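Local coordinates for protein xyloglucan-specific endo-beta-1,4-glucanase BoGH5A (Bacteroides ovatus, PDB 3ZMR) that hydrolyses internal beta-1,4-glucosidic linkages of the xyloglucan backbone with retention of configuration, releasing xyloglucan oligosaccharides, at residues M110-S115 and Q328-L333; R247-D252 and R293-R298; L256-N261 and H303-A308; F284-V289 and M322-V327. All coordinates share one frame; numbering follows the deposited sequence.

Contact 1: residues M110-S115 and Q328-L333; sequences MRDLTS and QNRIFL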
loop_
_atom_site.group_PDB
_atom_site.type_symbol
_atom_site.label_atom_id
_atom_site.label_comp_id
_atom_site.label_asym_id
_atom_site.label_seq_id
_atom_site.Cartn_x
_atom_site.Cartn_y
_atom_site.Cartn_z
ATOM N N MET A 110 5.074 15.902 14.686
ATOM C CA MET A 110 4.813 14.470 14.589
ATOM C C MET A 110 4.201 14.026 15.916
ATOM O O MET A 110 4.913 13.708 16.870
ATOM C CB MET A 110 6.073 13.658 14.243
ATOM C CG MET A 110 6.933 14.258 13.148
ATOM S SD MET A 110 6.119 14.657 11.601
ATOM C CE MET A 110 5.990 13.051 10.847
ATOM N N ARG A 111 2.871 14.047 15.987
ATOM C CA ARG A 111 2.145 13.701 17.212
ATOM C C ARG A 111 2.418 12.266 17.631
ATOM O O ARG A 111 2.645 11.383 16.801
ATOM C CB ARG A 111 0.658 13.905 17.018
ATOM C CG ARG A 111 0.283 15.378 16.820
ATOM C CD ARG A 111 -1.149 15.497 16.327
ATOM N NE ARG A 111 -1.216 15.148 14.914
ATOM C CZ ARG A 111 -2.327 15.118 14.196
ATOM N NH1 ARG A 111 -3.522 15.338 14.761
ATOM N NH2 ARG A 111 -2.230 14.866 12.902
ATOM N N ASP A 112 2.351 12.026 18.940
ATOM C CA ASP A 112 2.526 10.688 19.475
ATOM C C ASP A 112 1.211 9.907 19.342
ATOM O O ASP A 112 0.478 9.656 20.330
ATOM C CB ASP A 112 2.967 10.742 20.937
ATOM C CG ASP A 112 3.414 9.399 21.454
ATOM O OD1 ASP A 112 3.655 8.473 20.671
ATOM O OD2 ASP A 112 3.574 9.289 22.673
ATOM N N LEU A 113 0.931 9.511 18.099
ATOM C CA LEU A 113 -0.280 8.780 17.716
ATOM C C LEU A 113 0.108 7.585 16.860
ATOM O O LEU A 113 0.922 7.725 15.948
ATOM C CB LEU A 113 -1.204 9.693 16.901
ATOM C CG LEU A 113 -1.794 10.914 17.606
ATOM C CD1 LEU A 113 -2.518 11.787 16.607
ATOM C CD2 LEU A 113 -2.717 10.452 18.735
ATOM N N THR A 114 -0.476 6.426 17.137
ATOM C CA THR A 114 -0.320 5.288 16.250
ATOM C C THR A 114 -1.024 5.602 14.917
ATOM O O THR A 114 -1.886 6.472 14.858
ATOM C CB THR A 114 -0.909 4.005 16.811
ATOM O OG1 THR A 114 -2.314 4.204 16.932
ATOM C CG2 THR A 114 -0.291 3.653 18.157
ATOM N N SER A 115 -0.635 4.896 13.860
ATOM C CA SER A 115 -1.358 5.020 12.594
ATOM C C SER A 115 -2.848 4.742 12.806
ATOM O O SER A 115 -3.703 5.388 12.196
ATOM C CB SER A 115 -0.746 4.161 11.519
ATOM O OG SER A 115 0.516 4.679 11.159
ATOM N N GLN A 328 7.508 1.944 15.843
ATOM C CA GLN A 328 6.335 1.111 16.076
ATOM C C GLN A 328 5.061 1.824 15.578
ATOM O O GLN A 328 4.872 3.029 15.799
ATOM C CB GLN A 328 6.158 0.733 17.559
ATOM C CG GLN A 328 7.286 -0.109 18.144
ATOM C CD GLN A 328 6.963 -0.703 19.519
ATOM O OE1 GLN A 328 6.119 -1.593 19.638
ATOM N NE2 GLN A 328 7.657 -0.235 20.545
ATOM N N ASN A 329 4.232 1.047 14.873
ATOM C CA ASN A 329 2.829 1.416 14.605
ATOM C C ASN A 329 2.717 2.732 13.791
ATOM O O ASN A 329 1.924 3.642 14.152
ATOM C CB ASN A 329 2.017 1.515 15.915
ATOM C CG ASN A 329 2.050 0.241 16.711
ATOM O OD1 ASN A 329 2.317 0.273 17.915
ATOM N ND2 ASN A 329 1.794 -0.861 16.077
ATOM N N ARG A 330 3.523 2.825 12.721
ATOM C CA ARG A 330 3.471 3.988 11.825
ATOM C C ARG A 330 3.276 3.570 10.362
ATOM O O ARG A 330 3.719 4.285 9.435
ATOM C CB ARG A 330 4.701 4.879 11.980
ATOM C CG ARG A 330 4.840 5.575 13.335
ATOM C CD ARG A 330 3.661 6.488 13.645
ATOM N NE ARG A 330 3.870 7.333 14.833
ATOM C CZ ARG A 330 3.717 6.920 16.093
ATOM N NH1 ARG A 330 3.321 5.670 16.356
ATOM N NH2 ARG A 330 3.929 7.781 17.089
ATOM N N ILE A 331 2.594 2.439 10.165
ATOM C CA ILE A 331 2.263 1.914 8.838
ATOM C C ILE A 331 0.764 1.626 8.692
ATOM O O ILE A 331 0.105 1.034 9.556
ATOM C CB ILE A 331 3.075 0.650 8.485
ATOM C CG1 ILE A 331 4.579 1.017 8.379
ATOM C CG2 ILE A 331 2.602 0.059 7.146
ATOM C CD1 ILE A 331 5.542 -0.107 8.148
ATOM N N PHE A 332 0.235 2.087 7.563
ATOM C CA PHE A 332 -1.117 1.739 7.089
ATOM C C PHE A 332 -1.024 0.714 5.945
ATOM O O PHE A 332 -0.074 0.771 5.148
ATOM C CB PHE A 332 -1.798 2.935 6.405
ATOM C CG PHE A 332 -2.285 4.039 7.308
ATOM C CD1 PHE A 332 -1.418 4.944 7.912
ATOM C CD2 PHE A 332 -3.655 4.257 7.436
ATOM C CE1 PHE A 332 -1.913 6.004 8.688
ATOM C CE2 PHE A 332 -4.158 5.296 8.201
ATOM C CZ PHE A 332 -3.297 6.185 8.833
ATOM N N LEU A 333 -2.064 -0.104 5.802
ATOM C CA LEU A 333 -2.299 -0.895 4.588
ATOM C C LEU A 333 -3.251 -0.126 3.673
ATOM O O LEU A 333 -4.196 0.536 4.150
ATOM C CB LEU A 333 -2.973 -2.228 4.952
ATOM C CG LEU A 333 -3.473 -3.097 3.795
ATOM C CD1 LEU A 333 -2.307 -3.626 2.982
ATOM C CD2 LEU A 333 -4.241 -4.272 4.345
HETATM O O HOH W 1 5.791 10.573 16.619
HETATM O O HOH W 2 2.173 6.593 19.566
#

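Contact 2: residues R247-D252 and R293-R298; sequences RFRDYD and RATGGR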
loop_
_atom_site.group_PDB
_atom_site.type_symbol
_atom_site.label_atom_id
_atom_site.label_comp_id
_atom_site.label_asym_id
_atom_site.label_seq_id
_atom_site.Cartn_x
_atom_site.Cartn_y
_atom_site.Cartn_z
ATOM N N ARG A 247 12.826 15.709 -0.447
ATOM C CA ARG A 247 12.137 16.986 -0.731
ATOM C C ARG A 247 11.087 17.303 0.356
ATOM O O ARG A 247 10.928 18.459 0.756
ATOM C CB ARG A 247 11.482 16.977 -2.127
ATOM C CG ARG A 247 10.567 18.167 -2.402
ATOM C CD ARG A 247 11.300 19.483 -2.433
ATOM N NE ARG A 247 12.057 19.670 -3.662
ATOM C CZ ARG A 247 11.746 20.540 -4.641
ATOM N NH1 ARG A 247 10.661 21.281 -4.589
ATOM N NH2 ARG A 247 12.541 20.629 -5.702
ATOM N N PHE A 248 10.355 16.264 0.795
ATOM C CA PHE A 248 9.235 16.435 1.698
ATOM C C PHE A 248 9.525 16.135 3.185
ATOM O O PHE A 248 8.624 16.088 4.028
ATOM C CB PHE A 248 8.046 15.611 1.194
ATOM C CG PHE A 248 7.403 16.163 -0.050
ATOM C CD1 PHE A 248 6.516 17.233 0.035
ATOM C CD2 PHE A 248 7.677 15.615 -1.294
ATOM C CE1 PHE A 248 5.960 17.746 -1.101
ATOM C CE2 PHE A 248 7.121 16.130 -2.444
ATOM C CZ PHE A 248 6.250 17.181 -2.349
ATOM N N ARG A 249 10.812 15.995 3.516
ATOM C CA ARG A 249 11.221 15.507 4.830
ATOM C C ARG A 249 10.745 16.393 5.985
ATOM O O ARG A 249 10.486 15.885 7.075
ATOM C CB ARG A 249 12.770 15.398 4.868
ATOM C CG ARG A 249 13.301 14.826 6.194
ATOM C CD ARG A 249 14.729 14.357 6.102
ATOM N NE ARG A 249 15.638 15.390 5.614
ATOM C CZ ARG A 249 16.930 15.210 5.378
ATOM N NH1 ARG A 249 17.514 14.021 5.535
ATOM N NH2 ARG A 249 17.638 16.238 4.931
ATOM N N ASP A 250 10.678 17.713 5.775
ATOM C CA ASP A 250 10.354 18.642 6.879
ATOM C C ASP A 250 8.874 18.908 7.075
ATOM O O ASP A 250 8.515 19.703 7.924
ATOM C CB ASP A 250 11.133 19.951 6.751
ATOM C CG ASP A 250 12.639 19.762 6.857
ATOM O OD1 ASP A 250 13.125 18.738 7.400
ATOM O OD2 ASP A 250 13.367 20.668 6.402
ATOM N N TYR A 251 8.006 18.243 6.314
ATOM C CA TYR A 251 6.557 18.387 6.510
ATOM C C TYR A 251 6.073 17.586 7.713
ATOM O O TYR A 251 6.638 16.536 8.049
ATOM C CB TYR A 251 5.768 18.004 5.238
ATOM C CG TYR A 251 5.914 19.052 4.131
ATOM C CD1 TYR A 251 7.012 19.069 3.294
ATOM C CD2 TYR A 251 5.007 20.082 4.022
ATOM C CE1 TYR A 251 7.169 20.060 2.327
ATOM C CE2 TYR A 251 5.124 21.059 3.068
ATOM C CZ TYR A 251 6.209 21.062 2.224
ATOM O OH TYR A 251 6.280 22.091 1.291
ATOM N N ASP A 252 5.037 18.101 8.359
ATOM C CA ASP A 252 4.514 17.489 9.558
ATOM C C ASP A 252 3.668 16.229 9.257
ATOM O O ASP A 252 3.621 15.744 8.105
ATOM C CB ASP A 252 3.852 18.546 10.447
ATOM C CG ASP A 252 2.502 19.008 9.999
ATOM O OD1 ASP A 252 1.803 18.350 9.213
ATOM O OD2 ASP A 252 2.091 20.057 10.549
ATOM N N ARG A 293 12.741 5.796 5.752
ATOM C CA ARG A 293 13.320 5.826 7.117
ATOM C C ARG A 293 14.817 6.192 7.110
ATOM O O ARG A 293 15.290 6.863 8.025
ATOM C CB ARG A 293 13.102 4.503 7.846
ATOM C CG ARG A 293 11.633 4.123 8.077
ATOM C CD ARG A 293 10.799 5.152 8.847
ATOM N NE ARG A 293 9.478 4.590 9.134
ATOM C CZ ARG A 293 8.325 5.260 9.161
ATOM N NH1 ARG A 293 8.304 6.561 8.895
ATOM N NH2 ARG A 293 7.198 4.625 9.408
ATOM N N ALA A 294 15.513 5.788 6.049
ATOM C CA ALA A 294 16.944 6.041 5.914
ATOM C C ALA A 294 17.255 7.552 5.758
ATOM O O ALA A 294 18.403 7.988 5.879
ATOM C CB ALA A 294 17.547 5.248 4.765
ATOM N N THR A 295 16.243 8.345 5.434
ATOM C CA THR A 295 16.449 9.802 5.342
ATOM C C THR A 295 16.392 10.525 6.689
ATOM O O THR A 295 16.837 11.672 6.835
ATOM C CB THR A 295 15.500 10.468 4.330
ATOM O OG1 THR A 295 14.145 10.402 4.768
ATOM C CG2 THR A 295 15.639 9.830 2.957
ATOM N N GLY A 296 15.800 9.871 7.672
ATOM C CA GLY A 296 15.713 10.420 9.001
ATOM C C GLY A 296 14.860 11.653 9.128
ATOM O O GLY A 296 13.880 11.836 8.399
ATOM N N GLY A 297 15.207 12.541 10.059
ATOM C CA GLY A 297 14.382 13.701 10.354
ATOM C C GLY A 297 12.957 13.288 10.692
ATOM O O GLY A 297 12.708 12.259 11.340
ATOM N N ARG A 298 11.994 14.090 10.260
ATOM C CA ARG A 298 10.583 13.756 10.501
ATOM C C ARG A 298 10.159 12.474 9.760
ATOM O O ARG A 298 9.144 11.855 10.110
ATOM C CB ARG A 298 9.703 14.917 10.085
ATOM C CG ARG A 298 9.821 16.140 10.994
ATOM C CD ARG A 298 8.987 17.244 10.404
ATOM N NE ARG A 298 9.018 18.553 11.046
ATOM C CZ ARG A 298 9.981 19.443 10.928
ATOM N NH1 ARG A 298 11.134 19.168 10.309
ATOM N NH2 ARG A 298 9.779 20.657 11.469
HETATM O O HOH W 3 12.830 16.778 9.395
#

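Contact 3: residues L256-N261 and H303-A308; sequences LFAGTN and HLIVQA. With GLC (alpha-D-glucopyranose), chain L; BGC (beta-D-glucopyranose), chain C.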
loop_
_atom_site.group_PDB
_atom_site.type_symbol
_atom_site.label_atom_id
_atom_site.label_comp_id
_atom_site.label_asym_id
_atom_site.label_seq_id
_atom_site.Cartn_x
_atom_site.Cartn_y
_atom_site.Cartn_z
ATOM N N LEU A 256 1.429 12.125 4.457
ATOM C CA LEU A 256 1.724 10.687 4.402
ATOM C C LEU A 256 2.252 10.320 3.029
ATOM O O LEU A 256 1.897 10.967 2.019
ATOM C CB LEU A 256 0.467 9.850 4.703
ATOM C CG LEU A 256 -0.190 9.958 6.103
ATOM C CD1 LEU A 256 -1.123 11.145 6.207
ATOM C CD2 LEU A 256 -0.962 8.678 6.425
ATOM N N PHE A 257 3.127 9.312 3.001
ATOM C CA PHE A 257 3.647 8.768 1.749
ATOM C C PHE A 257 3.077 7.381 1.504
ATOM O O PHE A 257 2.995 6.575 2.425
ATOM C CB PHE A 257 5.177 8.635 1.736
ATOM C CG PHE A 257 5.971 9.889 2.031
ATOM C CD1 PHE A 257 5.524 11.184 1.775
ATOM C CD2 PHE A 257 7.268 9.732 2.506
ATOM C CE1 PHE A 257 6.331 12.260 2.050
ATOM C CE2 PHE A 257 8.071 10.813 2.755
ATOM C CZ PHE A 257 7.606 12.079 2.546
ATOM N N ALA A 258 2.706 7.115 0.254
ATOM C CA ALA A 258 2.237 5.782 -0.171
ATOM C C ALA A 258 3.166 5.250 -1.260
ATOM O O ALA A 258 3.321 5.882 -2.292
ATOM C CB ALA A 258 0.804 5.840 -0.696
ATOM N N GLY A 259 3.790 4.085 -1.031
ATOM C CA GLY A 259 4.974 3.732 -1.812
ATOM C C GLY A 259 4.719 3.398 -3.286
ATOM O O GLY A 259 5.543 3.700 -4.159
ATOM N N THR A 260 3.584 2.740 -3.518
ATOM C CA THR A 260 3.234 2.183 -4.825
ATOM C C THR A 260 1.728 2.335 -5.048
ATOM O O THR A 260 1.011 2.780 -4.164
ATOM C CB THR A 260 3.630 0.678 -4.941
ATOM O OG1 THR A 260 2.724 -0.124 -4.162
ATOM C CG2 THR A 260 5.074 0.430 -4.513
ATOM N N ASN A 261 1.267 1.926 -6.223
ATOM C CA ASN A 261 -0.151 1.914 -6.506
ATOM C C ASN A 261 -0.624 0.452 -6.615
ATOM O O ASN A 261 -0.636 -0.251 -5.607
ATOM C CB ASN A 261 -0.456 2.761 -7.735
ATOM C CG ASN A 261 -1.942 2.925 -7.974
ATOM O OD1 ASN A 261 -2.697 3.181 -7.043
ATOM N ND2 ASN A 261 -2.370 2.792 -9.228
ATOM N N HIS A 303 3.880 8.725 8.963
ATOM C CA HIS A 303 2.996 7.590 8.702
ATOM C C HIS A 303 3.097 7.228 7.245
ATOM O O HIS A 303 2.971 8.075 6.355
ATOM C CB HIS A 303 1.558 7.951 9.054
ATOM C CG HIS A 303 1.373 8.280 10.512
ATOM N ND1 HIS A 303 0.814 7.404 11.429
ATOM C CD2 HIS A 303 1.685 9.402 11.202
ATOM C CE1 HIS A 303 0.777 7.991 12.612
ATOM N NE2 HIS A 303 1.318 9.192 12.500
ATOM N N LEU A 304 3.403 5.959 7.012
ATOM C CA LEU A 304 3.624 5.411 5.668
ATOM C C LEU A 304 2.514 4.429 5.311
ATOM O O LEU A 304 1.988 3.724 6.166
ATOM C CB LEU A 304 4.996 4.738 5.568
ATOM C CG LEU A 304 6.214 5.582 5.975
ATOM C CD1 LEU A 304 7.485 4.784 5.779
ATOM C CD2 LEU A 304 6.287 6.906 5.241
ATOM N N ILE A 305 2.236 4.332 4.013
ATOM C CA ILE A 305 1.135 3.544 3.511
ATOM C C ILE A 305 1.687 2.562 2.475
ATOM O O ILE A 305 2.306 2.981 1.480
ATOM C CB ILE A 305 0.063 4.411 2.851
ATOM C CG1 ILE A 305 -0.450 5.492 3.779
ATOM C CG2 ILE A 305 -1.080 3.546 2.332
ATOM C CD1 ILE A 305 -1.127 6.628 3.057
ATOM N N VAL A 306 1.501 1.263 2.720
ATOM C CA VAL A 306 1.971 0.211 1.858
ATOM C C VAL A 306 0.788 -0.561 1.294
ATOM O O VAL A 306 -0.303 -0.570 1.877
ATOM C CB VAL A 306 2.989 -0.713 2.592
ATOM C CG1 VAL A 306 4.261 0.068 2.921
ATOM C CG2 VAL A 306 2.373 -1.396 3.812
ATOM N N GLN A 307 0.980 -1.168 0.113
ATOM C CA GLN A 307 -0.140 -1.678 -0.661
ATOM C C GLN A 307 -0.222 -3.192 -0.708
ATOM O O GLN A 307 0.802 -3.899 -0.755
ATOM C CB GLN A 307 -0.026 -1.185 -2.101
ATOM C CG GLN A 307 -0.226 0.312 -2.273
ATOM C CD GLN A 307 0.832 1.126 -1.574
ATOM O OE1 GLN A 307 2.054 0.894 -1.737
ATOM N NE2 GLN A 307 0.394 2.103 -0.797
ATOM N N ALA A 308 -1.449 -3.685 -0.691
ATOM C CA ALA A 308 -1.704 -5.086 -1.042
ATOM C C ALA A 308 -1.384 -5.331 -2.521
ATOM O O ALA A 308 -1.326 -4.391 -3.318
ATOM C CB ALA A 308 -3.141 -5.432 -0.758
HETATM C C1 GLC L . -7.286 2.192 -10.023
HETATM C C2 GLC L . -6.117 3.024 -10.534
HETATM C C3 GLC L . -6.587 4.319 -11.200
HETATM C C4 GLC L . -7.616 3.931 -12.267
HETATM C C5 GLC L . -8.673 2.981 -11.685
HETATM C C6 GLC L . -9.752 2.562 -12.679
HETATM O O2 GLC L . -5.231 3.253 -9.470
HETATM O O3 GLC L . -5.478 5.094 -11.708
HETATM O O4 GLC L . -8.217 5.130 -12.673
HETATM O O5 GLC L . -8.058 1.835 -11.139
HETATM O O6 GLC L . -10.803 3.501 -12.562
HETATM C C2 BGC C . -5.967 2.874 -10.498
HETATM C C3 BGC C . -6.566 4.142 -11.128
HETATM C C4 BGC C . -7.687 3.827 -12.113
HETATM C C5 BGC C . -8.661 2.942 -11.323
HETATM C C6 BGC C . -9.888 2.610 -12.154
HETATM C C1 BGC C . -6.959 1.823 -9.978
HETATM O O2 BGC C . -5.105 3.254 -9.426
HETATM O O3 BGC C . -5.510 4.860 -11.802
HETATM O O4 BGC C . -8.258 5.061 -12.634
HETATM O O5 BGC C . -8.033 1.710 -10.914
HETATM O O6 BGC C . -9.420 2.159 -13.437
HETATM O O HOH W 4 0.235 -2.869 -5.139
#

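Contact 4: residues F284-V289 and M322-V327; sequences FNQVFV and MPLDIV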
loop_
_atom_site.group_PDB
_atom_site.type_symbol
_atom_site.label_atom_id
_atom_site.label_comp_id
_atom_site.label_asym_id
_atom_site.label_seq_id
_atom_site.Cartn_x
_atom_site.Cartn_y
_atom_site.Cartn_z
ATOM N N PHE A 284 8.842 -4.744 -2.549
ATOM C CA PHE A 284 8.744 -3.321 -2.964
ATOM C C PHE A 284 8.296 -2.452 -1.783
ATOM O O PHE A 284 8.787 -1.335 -1.587
ATOM C CB PHE A 284 7.773 -3.126 -4.140
ATOM C CG PHE A 284 8.195 -3.817 -5.448
ATOM C CD1 PHE A 284 9.523 -4.048 -5.775
ATOM C CD2 PHE A 284 7.230 -4.244 -6.347
ATOM C CE1 PHE A 284 9.869 -4.692 -6.976
ATOM C CE2 PHE A 284 7.549 -4.844 -7.551
ATOM C CZ PHE A 284 8.872 -5.079 -7.872
ATOM N N ASN A 285 7.307 -2.940 -1.035
ATOM C CA ASN A 285 6.845 -2.227 0.160
ATOM C C ASN A 285 7.979 -2.021 1.153
ATOM O O ASN A 285 8.146 -0.946 1.707
ATOM C CB ASN A 285 5.677 -2.935 0.849
ATOM C CG ASN A 285 4.386 -2.898 0.053
ATOM O OD1 ASN A 285 4.167 -2.038 -0.790
ATOM N ND2 ASN A 285 3.510 -3.843 0.354
ATOM N N GLN A 286 8.783 -3.052 1.340
ATOM C CA GLN A 286 9.946 -2.967 2.222
ATOM C C GLN A 286 11.007 -1.965 1.725
ATOM O O GLN A 286 11.548 -1.189 2.526
ATOM C CB GLN A 286 10.570 -4.352 2.450
ATOM C CG GLN A 286 11.658 -4.287 3.528
ATOM C CD GLN A 286 11.077 -4.114 4.915
ATOM O OE1 GLN A 286 10.410 -5.014 5.429
ATOM N NE2 GLN A 286 11.290 -2.941 5.505
ATOM N N VAL A 287 11.292 -1.982 0.428
ATOM C CA VAL A 287 12.202 -1.018 -0.168
ATOM C C VAL A 287 11.743 0.415 0.139
ATOM O O VAL A 287 12.527 1.286 0.519
ATOM C CB VAL A 287 12.365 -1.210 -1.686
ATOM C CG1 VAL A 287 13.181 -0.075 -2.299
ATOM C CG2 VAL A 287 13.043 -2.548 -1.974
ATOM N N PHE A 288 10.460 0.677 -0.088
ATOM C CA PHE A 288 9.905 1.990 0.156
ATOM C C PHE A 288 10.091 2.405 1.630
ATOM O O PHE A 288 10.555 3.485 1.916
ATOM C CB PHE A 288 8.430 1.968 -0.248
ATOM C CG PHE A 288 7.589 3.072 0.364
ATOM C CD1 PHE A 288 7.783 4.423 0.071
ATOM C CD2 PHE A 288 6.580 2.738 1.265
ATOM C CE1 PHE A 288 6.987 5.405 0.661
ATOM C CE2 PHE A 288 5.777 3.708 1.827
ATOM C CZ PHE A 288 5.969 5.032 1.523
ATOM N N VAL A 289 9.722 1.539 2.558
ATOM C CA VAL A 289 9.861 1.869 3.982
ATOM C C VAL A 289 11.348 2.144 4.333
ATOM O O VAL A 289 11.669 3.146 4.977
ATOM C CB VAL A 289 9.253 0.771 4.883
ATOM C CG1 VAL A 289 9.595 0.983 6.354
ATOM C CG2 VAL A 289 7.749 0.746 4.692
ATOM N N MET A 322 3.511 -7.467 6.733
ATOM C CA MET A 322 3.912 -6.165 7.255
ATOM C C MET A 322 5.402 -5.965 7.047
ATOM O O MET A 322 6.211 -6.840 7.409
ATOM C CB MET A 322 3.587 -6.024 8.750
ATOM C CG MET A 322 2.129 -5.717 9.042
ATOM S SD MET A 322 1.561 -4.110 8.473
ATOM C CE MET A 322 2.160 -2.958 9.706
ATOM N N PRO A 323 5.797 -4.819 6.473
ATOM C CA PRO A 323 7.219 -4.555 6.431
ATOM C C PRO A 323 7.810 -4.413 7.847
ATOM O O PRO A 323 7.138 -3.986 8.762
ATOM C CB PRO A 323 7.323 -3.221 5.691
ATOM C CG PRO A 323 6.036 -3.072 4.935
ATOM C CD PRO A 323 5.023 -3.755 5.816
ATOM N N LEU A 324 9.102 -4.721 7.956
ATOM C CA LEU A 324 9.859 -4.370 9.137
ATOM C C LEU A 324 10.059 -2.855 9.142
ATOM O O LEU A 324 10.207 -2.221 8.092
ATOM C CB LEU A 324 11.246 -5.048 9.137
ATOM C CG LEU A 324 11.288 -6.569 9.118
ATOM C CD1 LEU A 324 12.744 -7.025 8.969
ATOM C CD2 LEU A 324 10.645 -7.146 10.368
ATOM N N ASP A 325 10.071 -2.269 10.309
ATOM C CA ASP A 325 10.203 -0.817 10.439
ATOM C C ASP A 325 11.077 -0.510 11.681
ATOM O O ASP A 325 11.300 -1.370 12.538
ATOM C CB ASP A 325 8.786 -0.184 10.518
ATOM C CG ASP A 325 8.749 1.327 10.207
ATOM O OD1 ASP A 325 9.819 1.976 9.959
ATOM O OD2 ASP A 325 7.610 1.861 10.156
ATOM N N ILE A 326 11.537 0.735 11.760
ATOM C CA ILE A 326 12.423 1.230 12.820
ATOM C C ILE A 326 11.637 1.957 13.928
ATOM O O ILE A 326 12.184 2.243 14.992
ATOM C CB ILE A 326 13.481 2.210 12.233
ATOM C CG1 ILE A 326 14.612 2.520 13.235
ATOM C CG2 ILE A 326 12.813 3.515 11.736
ATOM C CD1 ILE A 326 15.484 1.338 13.560
ATOM N N VAL A 327 10.343 2.223 13.679
ATOM C CA VAL A 327 9.401 2.812 14.633
ATOM C C VAL A 327 8.192 1.901 14.702
ATOM O O VAL A 327 7.912 1.158 13.755
ATOM C CB VAL A 327 8.957 4.228 14.273
ATOM C CG1 VAL A 327 10.065 5.226 14.553
ATOM C CG2 VAL A 327 8.450 4.282 12.834
#

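Contact 1: residues M110-S115 and Q328-L333
Arg-111 O and the guanidinium of Arg-330, described here in one of its two conformers, share water 1, which donates to the carbonyl and weakly accepts from NH2. The end of Arg-111 turns to Asp-253 and Tyr-210. Asp-112 centres an inverse gamma turn, and its OD1 lies at the edge of the Arg-330 guanidinium, in its plane. Asp-112 OD1 makes a long salt bridge with Arg-330 NH2, 3.7 Å, with the two planes 35° apart. Water 2 donates to Asp-112 OD1 at 2.6 Å and accepts from Arg-330 NH2. Leu-113 O sits over the centre of one guanidinium face, 2.9 Å from Arg-330 CZ. In this conformer Arg-330 gets there by a bend at CG (chi2 -60°), which brings its end back to the loop. Thr-114 is the N-cap of helix 115-122. Its CG2 runs beside Asn-329 CB at 3.9 Å, the two side chains pointing the same way. Ser-115 N donates to Asn-329 O at 2.9 Å. Ser-115 CB packs on Phe-332 CE1 at 3.6 Å, while its OG bonds to His-303. The contact thus joins the start of that helix to the beginning of strand 331-337 in the TIM barrel of this family 5 glycoside hydrolase.

Contact 2: residues R247-D252 and R293-R298
Arg-249 and Thr-295 form the direct hydrogen bond of this contact. Arg-249 NH1 donates to Thr-295 O at 2.8 Å. The donor lies in the carbonyl plane, on a lone pair, and the oxygen is close to the guanidinium plane. A bend at CD (chi3 55°) turns the guanidinium to this carbonyl. NH1 also bonds to Glu-101 O. In the charged pair, Asp-250 OD1 lies 3.6 Å from Arg-298 NH1. Their side chains cross at about a right angle and their planes are 52° apart. Water 3 ties the same groups together. It donates to Asp-250 OD1 at 2.8 Å and accepts from Arg-298 N and NH1. Carbonyl oxygens make up most of the rest. Asp-250 O faces the centre of the Arg-298 guanidinium plane, 3.4 Å from Arg-298 CZ, and is not hydrogen-bonded to NE. Arg-298 CB rests on Arg-249 O at 3.3 Å, and Arg-298 CD meets Tyr-251 O at 3.4 Å. Arg-249 CD passes Gly-296 O at 3.5 Å. The Asp-250 carboxylate and these carbonyl dipoles probably offset much of the Arg-298 charge, while Arg-249 is held by carbonyls, so the turns after helices 227-248 and 275-293 are joined mainly through two arginines.

Contact 3: residues L256-N261 and H303-A308
Gln-307 reaches across to Thr-260 and Asn-261. Gln-307 CB lies 3.6 Å from Thr-260 OG1. Gln-307 CG lies near the carbonyls of Thr-260 and Asn-261, 3.3 Å from Thr-260 O. The chain then bends at CG (chi2 64°), which folds the amide back over the Thr-260 backbone. Gln-307 CD is 3.1 Å from Thr-260 O. OE1 accepts two bonds from one face of its plane. Thr-260 OG1 donates to Gln-307 OE1 at 2.7 Å. Thr-260 N donates to Gln-307 OE1 from well above the amide plane, at 3.0 Å. NE2 bonds weakly to Ile-305 O, touches Ala-258 CB and also donates to Glu-334. With a leucine here, Thr-260 N and OG1 are likely to lose their shared acceptor. Next to this, Ile-305 N bonds to Phe-257 O and Gly-259 N to Ile-305 O, as parallel neighbours do. Leu-256 CD2 meets Ile-305 CD1 at 3.9 Å. Asn-261 ND2 donates to O2 of the bound glucose, modelled as both anomers, at 2.9 Å in the alpha form. Water 4 links the carbonyls of Asn-261 and Ala-308. The two strands are adjacent staves of the eight-stranded barrel. Strands 210-214 and 331-337 flank them, and helix 275-293 packs on the face bearing Phe-257 and Leu-304.

Contact 4: residues F284-V289 and M322-V327
Gln-286 and Leu-324 make the close polar part of this contact. Gln-286 OE1 accepts from Leu-324 N at 2.9 Å, in the amide plane and on a lone pair. Gln-286 NE2 donates to Leu-324 O, also at 2.9 Å, in a nearly straight bond (174°). One side-chain amide therefore grips both backbone polar atoms of one residue. The bend at CG (chi2 73°) sets it across the loop, and Asn-290 takes a second bond from NE2. Replacing this side chain by a serine would probably cost Leu-324 N and O their mates and hold the loop less firmly at that point. This pairing fastens helix 275-293 of the TIM barrel to the loop before strand 331-337. The apolar part is buried but less close. Val-289 CG2 meets Pro-323 CB at 4.1 Å, the side chains at about a right angle, and Asn-285 CB is equally far from Pro-323 CG. The looser side is marked by Leu-324 and Asp-325, both partly exposed. At this end Val-289 CG1 lies 3.7 Å from Asp-325 OD1. That carboxylate is occupied by Ile-326 N and by Arg-293.

Overall arrangement
Contact 3 is the core of the set, wholly buried near the chain centre and at the substrate. Contacts 1, 2 and 4 are partly buried. Contacts 1 and 3 reach neighbouring strands, 331-337 and 304-307, and meet through Ser-115 and His-303. Contacts 2 and 4 both involve helix 275-293 or the turn after it, and the Arg-293 to Asp-325 salt bridge joins them. Asn-285 of contact 4 bonds to Gln-307 O of contact 3. Contact 3 combines strand pairing and apolar packing with a buried amide and a sugar-binding asparagine. Contact 4 mixes an amide grip with packing. Contacts 1 and 2 rely largely on arginines, carbonyls, carboxylates and waters, with a backbone bond in contact 1.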